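Local coordinates for chitin oligosaccahride binding protein NagB1 (Paenibacillus sp. FPU-7, PDB 7EHP) that binds chitin oligosaccharides (N,N'-diacetylchitobiose and N,N',N''-triacetylchitotriose) as an extracellular solute-binding protein, probably delivering them to a membrane transporter, at residues Q26-A31 against V301-I306; K95-N100 against P324-S329; R206-L211 against Q370-G375; F232-A237 against K255-E260; M277-Y282 against R348-F353. All blocks are in the same frame, centred on the assembly; numbering follows the deposited sequence.

Contact 1 (Q26-A31 against V301-I306); sequences QRMEAA and VEFIKI
Met28 reaches from helix 15-31 onto Glu302, Phe303 and Ile306 of helix 294-307, a helix-helix packing on the outside of one lobe of this periplasmic-binding-protein fold. The axes of the two short segments approach to 9.2 Å and cross at 129°. CG of Met28 stands anti to the carbonyl carbon, beside the backbone N (chi1 -72°), which carries it across to the second helix. There Met28 CG lies 3.9 Å from Glu302 CB and 4.0 Å from Ile306 CD1. Met28 SD comes next, 3.7 Å from Phe303 CB, and meets the Phe303 ring at its edge, close to the ring plane, a Met-aromatic contact 5.2 Å from the centroid. A bend at the last torsion then turns CE back onto Phe303 CB. Ile64 of strand 64-68 touches both Met28 and Phe303, so this end of the contact faces the sheet. Toward the outside, Ile306 CD1 rests against Arg27 CB, while the guanidinium of Arg27 pairs with Glu311. At the C-terminal end of helix 15-31, the Glu302 chain folds over at chi2 and lies along the methyl of Ala31, with Glu302 OE1 3.5 Å from Ala31 CB.

Contact 2 (K95-N100 against P324-S329); sequences KDKFPN and PAMKLS
Lys97 and Lys327 hold a short 3-10 turn after helix 86-92 to an irregular loop after strand 323-324, in one lobe of the solute-binding fold. The central bond is between backbones: Lys327 N donates to Lys97 O at 2.9 Å, with an N-H...O angle of 164°. Lys97 NZ returns the link by donating to Lys327 O at 3.2 Å; CG anti to the backbone N (chi1 -179°) sends the chain across, and bends at chi3 and chi4 bring the ammonium back to that carbonyl. Lys327 NZ makes only a weak bond to Asp96 O. On the inner side Met326 lays its methyl over a face of Phe98, CE standing 4.1 Å from the ring centroid in a CH-pi contact, with SD oblique to the ring. Further out, Gln313 of helix 310-320 accepts from Met326 N, and Leu94 and Tyr308 pack on the methionine. At the Pro99 end a water accepts from Asn100 N and donates to Ala325 O at 2.8 Å, the same carbonyl oxygen that lies 3.3 Å from Pro99 CD.

Contact 3 (R206-L211 against Q370-G375); sequences RYDTLL and QELIGG
Leu211 and Leu372 face each other where helix 198-213 packs on the C-terminal end of helix 359-373, an apolar helix-helix contact in the lobe of the solute-binding fold away from contact 1. Leu211 and Ile373 cross at about a right angle, and Leu211 CD1 touches Ile373 CG1 at 4.0 Å. Leu372 is directed at the other helix by CG standing opposite the backbone N (chi1 179°), and its two methyls part company. Leu372 CD2 goes to Leu211 CD1 at 4.1 Å and approaches the Tyr207 ring obliquely, whereas Leu372 CD1 lies 3.8 Å from Asp208 OD1. With an alanine here, both methyls go, and a gap would probably open between Leu211, Tyr207 and the Asp208 carboxylate. Val379 of helix 379-396 touches both Asp208 and Leu372, and Ala168, Leu172 and Leu175 of helix 165-180 pack on Tyr207. Just beyond, Gly375 at positive phi closes helix 359-373 in a Schellman motif. The Tyr207 ring slants across Ile373, and its OH ends 4.0 Å from Ile373 CD1.

Contact 4 (F232-A237 against K255-E260); sequences FREGRA and KTKIAE
An unusual first torsion at Arg233 (chi1 91°), followed by a chain extended from CG to NE, carries its side chain across Lys255 and Thr256. Lys255 crosses it obliquely and sets CD over one face of the guanidinium, 4.0 Å from Arg233 NH2, with Thr256 OG1 close to Arg233 CD. Asp13 gathers both cations, forming salt bridges with Arg233 NH1 and Lys255 NZ, and Ala249 O accepts from the same arginine nitrogen. A water in the guanidinium plane accepts from Arg233 NE at 3.1 Å and donates to Glu234 OE2, with a weak bond to Lys255 O. A leucine in place of Arg233 would probably leave Asp13 with one cationic partner fewer and this water without its donor. Ile258 CG1 occupies the crowded position between backbone N and carbonyl carbon (chi1 60°), which points CD1 at Phe232 O, 3.2 Å away. Lys257 CD lies 3.1 Å from Glu234 O, and a bend at chi4 turns NZ toward Glu234 CB. Glu234 OE1 meanwhile takes a salt bridge from Arg236 NH2 at 3.1 Å. The loop 255-260 packs against the end of helix 225-233, where Gly235 at positive phi is the C-prime residue of a Schellman motif, with Gly235 N bonded to Phe232 O.

Contact 5 (M277-Y282 against R348-F353); sequences MINGGY and RQFPAF
Strands 277-288 and 348-350 pair in parallel at the edge of the glycan pocket, which Ala352 lines just beyond the shorter strand. Ile278 bonds to the partner strand through both its N and its O: its N donates to Arg348 O at 2.9 Å, nearly straight onto the carbonyl, and its O accepts from Phe350 N at 3.1 Å. Phe350 O is then gripped twice, by Gly280 N at 2.9 Å and by Asn279 ND2 at 3.0 Å, the two donors arriving from opposite faces of the carbonyl plane. The Asn279 amide uses an N-H lying in its own plane but meets the oxygen from 36° above the carbonyl plane. Phe350 has CG between backbone N and carbonyl carbon (chi1 54°), and this swings the ring back under the neighbouring strand. One ring face receives Asn279 CA over its centre, the Asn279 amide plane is tilted 12° from the ring plane, and Met277 CB meets the ring edge, 3.8 Å from Phe350 CD1. Met277 CG packs over a face of the Arg348 guanidinium, and Met277 CE lies 3.5 Å from Arg348 NH1. On the other face of the sheet Gln349 runs alongside Ile278, its OE1 bonded to Tyr117 OH. Strand 109-125 flanks 277-288 through backbone bonds at Asn279 and Gly281, while helix 165-180 touches Asn279 with Thr174 and Phe350 with Asn173.

How the contacts relate
From the N terminus, helix 15-31 is met by helix 294-307 in contact 1, and the turn at 95-100 is met by 324-329 in contact 2, so these two loops cross in one lobe. Helix 198-213 opens contact 3 on the opposite side of the chain's centre, and its loop crosses those of contacts 1 and 2. Contact 4 closes its short loop next, nested inside the loops of contacts 1, 2 and 3. Strand 277-288 then begins contact 5, whose loop nests within that of contact 3 and crosses those of contacts 1 and 2. Contacts 2 and 5 touch directly: Tyr282 CD1 lies 3.5 Å from Asn100 CB. Contact 5, nearest the chain's centre, is the one that reaches the glycan.

Contact 1 (Q26-A31 against V301-I306)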
# COMPACT_ATOMS: atom_id res chain seq x y z
N GLN A 26 5.63 10.34 23.70
CA GLN A 26 6.15 11.30 24.69
C GLN A 26 5.86 12.76 24.40
O GLN A 26 5.55 13.49 25.35
CB GLN A 26 7.64 11.25 25.01
CG GLN A 26 8.71 11.16 23.87
CD GLN A 26 9.98 11.68 24.53
OE1 GLN A 26 9.81 12.60 25.46
NE2 GLN A 26 11.20 11.08 24.33
N ARG A 27 5.99 13.24 23.16
CA ARG A 27 5.80 14.68 22.99
C ARG A 27 4.36 15.05 23.27
O ARG A 27 4.09 16.11 23.85
CB ARG A 27 6.25 15.06 21.60
CG ARG A 27 7.74 15.17 21.47
CD ARG A 27 8.01 15.95 20.22
NE ARG A 27 9.18 15.47 19.52
CZ ARG A 27 9.67 16.04 18.42
NH1 ARG A 27 9.07 17.12 17.91
NH2 ARG A 27 10.75 15.52 17.84
N MET A 28 3.42 14.18 22.89
CA MET A 28 2.03 14.40 23.26
C MET A 28 1.87 14.43 24.77
O MET A 28 1.16 15.28 25.31
CB MET A 28 1.15 13.30 22.68
CG MET A 28 0.94 13.35 21.17
SD MET A 28 0.50 11.70 20.59
CE MET A 28 -1.10 11.41 21.33
N GLU A 29 2.54 13.51 25.47
CA GLU A 29 2.40 13.45 26.92
C GLU A 29 2.96 14.71 27.58
O GLU A 29 2.36 15.25 28.51
CB GLU A 29 3.07 12.18 27.45
CG GLU A 29 2.21 10.94 27.20
CD GLU A 29 2.95 9.63 27.43
OE1 GLU A 29 4.19 9.64 27.52
OE2 GLU A 29 2.26 8.58 27.53
N ALA A 30 4.09 15.20 27.09
CA ALA A 30 4.67 16.43 27.63
C ALA A 30 3.76 17.63 27.38
O ALA A 30 3.76 18.58 28.17
CB ALA A 30 6.04 16.66 27.02
N ALA A 31 3.00 17.62 26.29
CA ALA A 31 2.13 18.74 25.97
C ALA A 31 0.85 18.74 26.80
O ALA A 31 0.32 19.82 27.10
CB ALA A 31 1.78 18.71 24.48
N VAL A 301 -5.19 16.35 18.84
CA VAL A 301 -4.68 17.57 18.21
C VAL A 301 -3.16 17.60 18.28
O VAL A 301 -2.47 17.95 17.31
CB VAL A 301 -5.29 18.82 18.88
CG1 VAL A 301 -4.52 20.06 18.43
CG2 VAL A 301 -6.76 18.94 18.56
N GLU A 302 -2.60 17.28 19.46
CA GLU A 302 -1.15 17.20 19.59
C GLU A 302 -0.57 16.16 18.64
O GLU A 302 0.46 16.40 18.00
CB GLU A 302 -0.78 16.87 21.03
CG GLU A 302 -0.86 18.03 22.00
CD GLU A 302 -0.16 19.28 21.48
OE1 GLU A 302 1.04 19.19 21.12
OE2 GLU A 302 -0.80 20.36 21.45
N PHE A 303 -1.21 15.00 18.55
CA PHE A 303 -0.71 13.99 17.62
C PHE A 303 -0.66 14.54 16.20
O PHE A 303 0.35 14.40 15.50
CB PHE A 303 -1.59 12.73 17.67
CG PHE A 303 -1.20 11.70 16.64
CD1 PHE A 303 -0.19 10.79 16.92
CD2 PHE A 303 -1.80 11.68 15.37
CE1 PHE A 303 0.21 9.83 15.97
CE2 PHE A 303 -1.41 10.74 14.40
CZ PHE A 303 -0.40 9.81 14.72
N ILE A 304 -1.74 15.19 15.78
CA ILE A 304 -1.77 15.77 14.44
C ILE A 304 -0.66 16.80 14.27
O ILE A 304 0.06 16.80 13.27
CB ILE A 304 -3.16 16.38 14.17
CG1 ILE A 304 -4.19 15.26 14.06
CG2 ILE A 304 -3.13 17.22 12.91
CD1 ILE A 304 -5.61 15.76 13.96
N LYS A 305 -0.49 17.67 15.27
CA LYS A 305 0.50 18.73 15.15
C LYS A 305 1.91 18.16 15.03
O LYS A 305 2.75 18.70 14.30
CB LYS A 305 0.40 19.67 16.35
CG LYS A 305 1.21 20.93 16.17
CD LYS A 305 0.86 21.97 17.21
CE LYS A 305 1.96 23.02 17.30
NZ LYS A 305 1.81 23.92 18.46
N ILE A 306 2.19 17.06 15.73
CA ILE A 306 3.54 16.50 15.70
C ILE A 306 3.73 15.60 14.47
O ILE A 306 4.68 15.78 13.70
CB ILE A 306 3.83 15.75 17.01
CG1 ILE A 306 3.72 16.73 18.19
CG2 ILE A 306 5.21 15.11 16.99
CD1 ILE A 306 3.26 16.09 19.50

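Contact 2 (K95-N100 against P324-S329)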
# COMPACT_ATOMS: atom_id res chain seq x y z
N LYS A 95 -4.27 22.56 6.40
CA LYS A 95 -5.14 21.95 5.40
C LYS A 95 -4.51 22.00 4.01
O LYS A 95 -4.51 21.01 3.27
CB LYS A 95 -6.50 22.65 5.38
CG LYS A 95 -7.40 22.16 4.27
CD LYS A 95 -8.79 22.71 4.41
CE LYS A 95 -9.49 22.70 3.05
NZ LYS A 95 -10.97 22.88 3.20
N ASP A 96 -3.96 23.13 3.65
CA ASP A 96 -3.40 23.33 2.33
C ASP A 96 -1.91 23.00 2.26
O ASP A 96 -1.26 23.33 1.27
CB ASP A 96 -3.76 24.75 1.86
CG ASP A 96 -3.29 25.83 2.82
OD1 ASP A 96 -2.67 25.47 3.86
OD2 ASP A 96 -3.60 27.02 2.59
N LYS A 97 -1.38 22.29 3.25
CA LYS A 97 -0.08 21.66 3.11
C LYS A 97 -0.23 20.18 2.74
O LYS A 97 0.78 19.48 2.56
CB LYS A 97 0.74 21.87 4.41
CG LYS A 97 2.17 21.30 4.48
CD LYS A 97 2.94 21.73 5.76
CE LYS A 97 3.76 23.03 5.61
NZ LYS A 97 5.05 22.82 4.86
N PHE A 98 -1.48 19.70 2.56
CA PHE A 98 -1.78 18.37 2.01
C PHE A 98 -2.16 18.49 0.54
O PHE A 98 -3.28 18.95 0.24
CB PHE A 98 -2.93 17.72 2.78
CG PHE A 98 -2.57 17.23 4.15
CD1 PHE A 98 -1.97 16.00 4.32
CD2 PHE A 98 -2.88 17.99 5.26
CE1 PHE A 98 -1.67 15.54 5.59
CE2 PHE A 98 -2.58 17.53 6.53
CZ PHE A 98 -1.98 16.31 6.69
N PRO A 99 -1.33 18.07 -0.40
CA PRO A 99 -1.74 18.14 -1.81
C PRO A 99 -2.98 17.31 -2.15
O PRO A 99 -3.66 17.61 -3.14
CB PRO A 99 -0.49 17.67 -2.57
CG PRO A 99 0.36 16.97 -1.53
CD PRO A 99 0.09 17.70 -0.26
N ASN A 100 -3.34 16.32 -1.34
CA ASN A 100 -4.38 15.37 -1.76
C ASN A 100 -4.96 14.68 -0.53
O ASN A 100 -4.31 13.82 0.07
CB ASN A 100 -3.80 14.36 -2.75
CG ASN A 100 -4.86 13.55 -3.45
OD1 ASN A 100 -5.94 13.30 -2.91
ND2 ASN A 100 -4.54 13.10 -4.66
N PRO A 324 6.75 11.59 1.29
CA PRO A 324 5.90 12.48 2.09
C PRO A 324 4.50 12.59 1.51
O PRO A 324 4.31 12.61 0.29
CB PRO A 324 6.63 13.83 2.00
CG PRO A 324 7.36 13.76 0.70
CD PRO A 324 7.85 12.33 0.65
N ALA A 325 3.53 12.69 2.41
CA ALA A 325 2.18 13.03 2.00
C ALA A 325 1.93 14.53 1.98
O ALA A 325 0.94 14.96 1.38
CB ALA A 325 1.15 12.35 2.92
N MET A 326 2.79 15.34 2.60
CA MET A 326 2.61 16.79 2.64
C MET A 326 3.64 17.52 1.77
O MET A 326 4.61 16.93 1.28
CB MET A 326 2.67 17.32 4.09
CG MET A 326 1.98 16.43 5.14
SD MET A 326 2.28 16.85 6.88
CE MET A 326 1.20 18.24 7.10
N LYS A 327 3.39 18.81 1.55
CA LYS A 327 4.31 19.65 0.80
C LYS A 327 5.53 19.98 1.67
O LYS A 327 5.38 20.43 2.80
CB LYS A 327 3.63 20.93 0.34
CG LYS A 327 2.33 20.72 -0.44
CD LYS A 327 2.18 21.73 -1.59
CE LYS A 327 0.82 21.64 -2.30
NZ LYS A 327 -0.30 22.23 -1.50
N LEU A 328 6.73 19.76 1.12
CA LEU A 328 7.98 19.94 1.85
C LEU A 328 8.80 21.10 1.28
O LEU A 328 8.68 21.45 0.11
CB LEU A 328 8.83 18.66 1.80
CG LEU A 328 8.65 17.65 2.93
CD1 LEU A 328 7.21 17.22 3.06
CD2 LEU A 328 9.52 16.45 2.68
N SER A 329 9.65 21.67 2.15
CA SER A 329 10.50 22.80 1.76
C SER A 329 11.79 22.33 1.11
O SER A 329 12.22 22.90 0.09
CB SER A 329 10.83 23.67 2.98
OG SER A 329 9.71 24.39 3.48
O HOH W 1 -1.83 15.00 0.85

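Contact 3 (R206-L211 against Q370-G375)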
# COMPACT_ATOMS: atom_id res chain seq x y z
N ARG A 206 -2.02 -12.64 -17.90
CA ARG A 206 -0.61 -12.28 -17.90
C ARG A 206 0.02 -12.63 -16.57
O ARG A 206 1.17 -13.07 -16.51
CB ARG A 206 -0.44 -10.78 -18.17
CG ARG A 206 -0.58 -10.44 -19.64
CD ARG A 206 -0.62 -8.94 -19.85
NE ARG A 206 -0.97 -8.61 -21.23
CZ ARG A 206 -0.11 -8.68 -22.24
NH1 ARG A 206 1.14 -9.08 -22.03
NH2 ARG A 206 -0.52 -8.36 -23.47
N TYR A 207 -0.70 -12.36 -15.49
CA TYR A 207 -0.26 -12.75 -14.16
C TYR A 207 -0.08 -14.26 -14.08
O TYR A 207 0.93 -14.75 -13.57
CB TYR A 207 -1.30 -12.25 -13.15
CG TYR A 207 -0.98 -12.42 -11.68
CD1 TYR A 207 -1.12 -13.66 -11.04
CD2 TYR A 207 -0.60 -11.33 -10.91
CE1 TYR A 207 -0.86 -13.80 -9.67
CE2 TYR A 207 -0.35 -11.45 -9.55
CZ TYR A 207 -0.48 -12.67 -8.93
OH TYR A 207 -0.22 -12.75 -7.56
N ASP A 208 -1.08 -15.01 -14.57
CA ASP A 208 -1.01 -16.46 -14.59
C ASP A 208 0.18 -16.96 -15.41
O ASP A 208 0.80 -17.97 -15.06
CB ASP A 208 -2.32 -17.04 -15.14
CG ASP A 208 -2.58 -18.48 -14.69
OD1 ASP A 208 -2.06 -18.91 -13.64
OD2 ASP A 208 -3.32 -19.18 -15.40
N THR A 209 0.51 -16.26 -16.50
CA THR A 209 1.70 -16.62 -17.27
C THR A 209 2.95 -16.53 -16.40
O THR A 209 3.82 -17.40 -16.46
CB THR A 209 1.82 -15.72 -18.52
OG1 THR A 209 0.84 -16.10 -19.51
CG2 THR A 209 3.21 -15.80 -19.14
N LEU A 210 3.04 -15.49 -15.58
CA LEU A 210 4.16 -15.38 -14.65
C LEU A 210 4.18 -16.56 -13.69
O LEU A 210 5.26 -17.08 -13.35
CB LEU A 210 4.06 -14.06 -13.87
CG LEU A 210 4.22 -12.78 -14.67
CD1 LEU A 210 4.23 -11.58 -13.71
CD2 LEU A 210 5.47 -12.78 -15.52
N LEU A 211 3.00 -17.00 -13.25
CA LEU A 211 2.92 -18.19 -12.41
C LEU A 211 3.37 -19.43 -13.19
O LEU A 211 4.20 -20.21 -12.70
CB LEU A 211 1.49 -18.35 -11.89
CG LEU A 211 0.98 -17.31 -10.86
CD1 LEU A 211 -0.54 -17.46 -10.58
CD2 LEU A 211 1.76 -17.41 -9.54
N GLN A 370 -5.13 -16.88 -4.12
CA GLN A 370 -4.38 -17.97 -3.50
C GLN A 370 -4.75 -19.31 -4.12
O GLN A 370 -3.88 -20.17 -4.31
CB GLN A 370 -4.60 -17.97 -2.00
CG GLN A 370 -3.82 -16.84 -1.35
CD GLN A 370 -4.24 -16.60 0.06
OE1 GLN A 370 -5.36 -16.92 0.44
NE2 GLN A 370 -3.34 -16.04 0.86
N GLU A 371 -6.03 -19.50 -4.47
CA GLU A 371 -6.42 -20.70 -5.21
C GLU A 371 -5.77 -20.73 -6.59
O GLU A 371 -5.31 -21.78 -7.05
CB GLU A 371 -7.94 -20.76 -5.34
CG GLU A 371 -8.67 -20.91 -4.00
CD GLU A 371 -8.18 -22.11 -3.21
OE1 GLU A 371 -8.52 -23.25 -3.60
OE2 GLU A 371 -7.44 -21.92 -2.21
N LEU A 372 -5.72 -19.58 -7.28
CA LEU A 372 -5.07 -19.56 -8.59
C LEU A 372 -3.58 -19.85 -8.46
O LEU A 372 -3.02 -20.60 -9.27
CB LEU A 372 -5.26 -18.21 -9.28
CG LEU A 372 -4.60 -18.08 -10.66
CD1 LEU A 372 -5.33 -18.88 -11.73
CD2 LEU A 372 -4.47 -16.61 -11.08
N ILE A 373 -2.92 -19.28 -7.46
CA ILE A 373 -1.51 -19.53 -7.24
C ILE A 373 -1.28 -21.00 -6.90
O ILE A 373 -0.29 -21.61 -7.33
CB ILE A 373 -0.96 -18.59 -6.15
CG1 ILE A 373 -0.96 -17.14 -6.64
CG2 ILE A 373 0.45 -19.03 -5.74
CD1 ILE A 373 -0.79 -16.08 -5.51
N GLY A 374 -2.20 -21.60 -6.13
CA GLY A 374 -2.13 -23.01 -5.81
C GLY A 374 -2.63 -23.94 -6.91
O GLY A 374 -2.78 -25.14 -6.67
N GLY A 375 -2.91 -23.42 -8.10
CA GLY A 375 -3.42 -24.23 -9.19
C GLY A 375 -4.81 -24.80 -8.98
O GLY A 375 -5.25 -25.61 -9.80

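Contact 4 (F232-A237 against K255-E260)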
# COMPACT_ATOMS: atom_id res chain seq x y z
N PHE A 232 14.61 -10.59 -1.84
CA PHE A 232 15.16 -9.52 -2.65
C PHE A 232 16.39 -8.89 -1.99
O PHE A 232 17.42 -8.69 -2.65
CB PHE A 232 14.09 -8.45 -2.91
CG PHE A 232 14.58 -7.33 -3.76
CD1 PHE A 232 14.92 -7.55 -5.10
CD2 PHE A 232 14.73 -6.05 -3.22
CE1 PHE A 232 15.38 -6.52 -5.89
CE2 PHE A 232 15.20 -5.01 -4.00
CZ PHE A 232 15.52 -5.25 -5.36
N ARG A 233 16.30 -8.54 -0.71
CA ARG A 233 17.42 -7.82 -0.12
C ARG A 233 18.63 -8.72 0.10
O ARG A 233 19.76 -8.22 0.16
CB ARG A 233 16.99 -7.14 1.19
CG ARG A 233 17.18 -7.96 2.45
CD ARG A 233 16.59 -7.22 3.66
NE ARG A 233 16.58 -8.08 4.85
CZ ARG A 233 15.73 -7.94 5.86
NH1 ARG A 233 14.80 -6.99 5.85
NH2 ARG A 233 15.81 -8.78 6.89
N GLU A 234 18.43 -10.03 0.18
CA GLU A 234 19.54 -10.96 0.28
C GLU A 234 20.08 -11.40 -1.08
O GLU A 234 20.90 -12.31 -1.15
CB GLU A 234 19.12 -12.18 1.13
CG GLU A 234 18.97 -11.85 2.63
CD GLU A 234 18.14 -12.88 3.43
OE1 GLU A 234 17.85 -14.00 2.94
OE2 GLU A 234 17.78 -12.56 4.59
N GLY A 235 19.64 -10.76 -2.16
CA GLY A 235 20.22 -10.99 -3.47
C GLY A 235 19.81 -12.26 -4.18
O GLY A 235 20.48 -12.67 -5.13
N ARG A 236 18.73 -12.91 -3.75
CA ARG A 236 18.29 -14.14 -4.39
C ARG A 236 17.29 -13.90 -5.52
O ARG A 236 17.03 -14.81 -6.31
CB ARG A 236 17.68 -15.09 -3.36
CG ARG A 236 18.65 -15.48 -2.28
CD ARG A 236 18.11 -16.56 -1.40
NE ARG A 236 17.53 -16.00 -0.18
CZ ARG A 236 16.23 -16.02 0.06
NH1 ARG A 236 15.41 -16.56 -0.84
NH2 ARG A 236 15.75 -15.51 1.19
N ALA A 237 16.74 -12.70 -5.61
CA ALA A 237 15.76 -12.39 -6.64
C ALA A 237 16.19 -11.15 -7.39
O ALA A 237 16.72 -10.20 -6.78
CB ALA A 237 14.37 -12.17 -6.04
N LYS A 255 22.06 -6.17 7.17
CA LYS A 255 21.02 -7.04 6.64
C LYS A 255 21.09 -7.18 5.13
O LYS A 255 20.77 -8.25 4.59
CB LYS A 255 19.64 -6.49 6.97
CG LYS A 255 19.23 -6.58 8.39
CD LYS A 255 17.95 -5.82 8.53
CE LYS A 255 17.50 -5.77 9.95
NZ LYS A 255 16.59 -4.63 10.21
N THR A 256 21.51 -6.12 4.46
CA THR A 256 21.32 -5.93 3.03
C THR A 256 22.66 -6.06 2.33
O THR A 256 23.55 -5.21 2.50
CB THR A 256 20.69 -4.56 2.78
OG1 THR A 256 19.45 -4.47 3.50
CG2 THR A 256 20.45 -4.35 1.27
N LYS A 257 22.81 -7.13 1.56
CA LYS A 257 23.98 -7.28 0.70
C LYS A 257 24.09 -6.12 -0.28
O LYS A 257 25.18 -5.57 -0.48
CB LYS A 257 23.88 -8.59 -0.08
CG LYS A 257 23.77 -9.83 0.79
CD LYS A 257 23.53 -11.06 -0.05
CE LYS A 257 23.50 -12.32 0.83
NZ LYS A 257 22.39 -12.27 1.82
N ILE A 258 22.96 -5.72 -0.85
CA ILE A 258 22.89 -5.08 -2.16
C ILE A 258 22.32 -3.67 -2.04
O ILE A 258 21.55 -3.23 -2.91
CB ILE A 258 22.05 -5.95 -3.10
CG1 ILE A 258 20.64 -6.12 -2.51
CG2 ILE A 258 22.70 -7.33 -3.29
CD1 ILE A 258 19.58 -6.48 -3.51
N ALA A 259 22.71 -2.93 -1.00
CA ALA A 259 22.01 -1.69 -0.65
C ALA A 259 22.09 -0.63 -1.76
O ALA A 259 21.07 -0.07 -2.18
CB ALA A 259 22.57 -1.14 0.66
N GLU A 260 23.30 -0.33 -2.24
CA GLU A 260 23.41 0.77 -3.21
C GLU A 260 22.98 0.37 -4.61
O GLU A 260 22.57 1.23 -5.40
CB GLU A 260 24.85 1.30 -3.25
CG GLU A 260 25.00 2.71 -3.85
CD GLU A 260 24.16 3.80 -3.17
OE1 GLU A 260 24.07 4.91 -3.75
OE2 GLU A 260 23.61 3.57 -2.06
O HOH W 2 18.43 -10.42 5.61

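Contact 5 (M277-Y282 against R348-F353)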
# COMPACT_ATOMS: atom_id res chain seq x y z
N MET A 277 0.85 4.43 -16.74
CA MET A 277 0.37 4.79 -15.42
C MET A 277 1.09 3.99 -14.35
O MET A 277 1.69 2.94 -14.61
CB MET A 277 -1.14 4.60 -15.29
CG MET A 277 -1.91 4.94 -16.54
SD MET A 277 -3.67 4.70 -16.26
CE MET A 277 -3.98 5.97 -15.06
N ILE A 278 1.03 4.49 -13.12
CA ILE A 278 1.64 3.81 -11.99
C ILE A 278 0.63 3.82 -10.85
O ILE A 278 -0.16 4.75 -10.70
CB ILE A 278 2.98 4.47 -11.56
CG1 ILE A 278 3.74 3.57 -10.58
CG2 ILE A 278 2.76 5.87 -10.99
CD1 ILE A 278 5.22 3.97 -10.37
N ASN A 279 0.64 2.73 -10.08
CA ASN A 279 -0.18 2.62 -8.88
C ASN A 279 0.40 3.50 -7.77
O ASN A 279 1.56 3.33 -7.37
CB ASN A 279 -0.25 1.14 -8.47
CG ASN A 279 -1.13 0.89 -7.26
OD1 ASN A 279 -0.96 -0.11 -6.55
ND2 ASN A 279 -2.09 1.77 -7.02
N GLY A 280 -0.39 4.44 -7.28
CA GLY A 280 0.09 5.33 -6.24
C GLY A 280 -1.01 6.23 -5.74
O GLY A 280 -2.04 6.41 -6.40
N GLY A 281 -0.79 6.78 -4.55
CA GLY A 281 -1.75 7.72 -4.00
C GLY A 281 -1.46 8.01 -2.53
O GLY A 281 -0.40 7.67 -2.01
N TYR A 282 -2.45 8.60 -1.88
CA TYR A 282 -2.34 9.12 -0.52
C TYR A 282 -3.36 8.38 0.34
O TYR A 282 -4.37 8.96 0.75
CB TYR A 282 -2.57 10.63 -0.48
CG TYR A 282 -1.65 11.44 -1.37
CD1 TYR A 282 -1.84 11.50 -2.75
CD2 TYR A 282 -0.60 12.17 -0.83
CE1 TYR A 282 -0.99 12.24 -3.56
CE2 TYR A 282 0.25 12.92 -1.62
CZ TYR A 282 0.05 12.95 -2.99
OH TYR A 282 0.91 13.69 -3.76
N ARG A 348 1.07 9.30 -14.74
CA ARG A 348 -0.33 9.32 -14.35
C ARG A 348 -0.60 8.21 -13.33
O ARG A 348 -0.01 7.13 -13.40
CB ARG A 348 -1.21 9.14 -15.59
CG ARG A 348 -1.55 10.44 -16.31
CD ARG A 348 -2.55 10.15 -17.39
NE ARG A 348 -1.98 9.17 -18.30
CZ ARG A 348 -2.58 8.03 -18.63
NH1 ARG A 348 -3.78 7.75 -18.11
NH2 ARG A 348 -1.99 7.18 -19.47
N GLN A 349 -1.47 8.49 -12.37
CA GLN A 349 -1.58 7.63 -11.20
C GLN A 349 -2.98 7.06 -11.04
O GLN A 349 -3.97 7.70 -11.40
CB GLN A 349 -1.19 8.38 -9.94
CG GLN A 349 0.00 9.24 -10.17
CD GLN A 349 0.87 9.32 -8.98
OE1 GLN A 349 0.42 9.11 -7.85
NE2 GLN A 349 2.16 9.55 -9.21
N PHE A 350 -3.04 5.85 -10.49
CA PHE A 350 -4.31 5.29 -10.07
C PHE A 350 -4.18 4.77 -8.64
O PHE A 350 -3.10 4.35 -8.22
CB PHE A 350 -4.77 4.16 -11.02
CG PHE A 350 -3.78 3.05 -11.24
CD1 PHE A 350 -2.77 3.17 -12.19
CD2 PHE A 350 -3.90 1.85 -10.56
CE1 PHE A 350 -1.86 2.14 -12.42
CE2 PHE A 350 -3.00 0.81 -10.79
CZ PHE A 350 -1.98 0.96 -11.72
N PRO A 351 -5.26 4.82 -7.87
CA PRO A 351 -5.19 4.34 -6.49
C PRO A 351 -5.25 2.82 -6.44
O PRO A 351 -5.56 2.14 -7.42
CB PRO A 351 -6.43 4.97 -5.82
CG PRO A 351 -7.39 5.18 -6.94
CD PRO A 351 -6.54 5.49 -8.16
N ALA A 352 -4.90 2.27 -5.27
CA ALA A 352 -5.03 0.83 -5.08
C ALA A 352 -6.49 0.44 -5.20
O ALA A 352 -7.38 1.17 -4.76
CB ALA A 352 -4.48 0.43 -3.71
N PHE A 353 -6.74 -0.74 -5.78
CA PHE A 353 -8.12 -1.21 -5.97
C PHE A 353 -8.90 -1.30 -4.66
O PHE A 353 -10.12 -1.09 -4.64
CB PHE A 353 -8.12 -2.57 -6.69
CG PHE A 353 -7.91 -3.75 -5.78
CD1 PHE A 353 -6.62 -4.11 -5.38
CD2 PHE A 353 -8.97 -4.50 -5.34
CE1 PHE A 353 -6.41 -5.19 -4.52
CE2 PHE A 353 -8.78 -5.58 -4.48
CZ PHE A 353 -7.50 -5.92 -4.07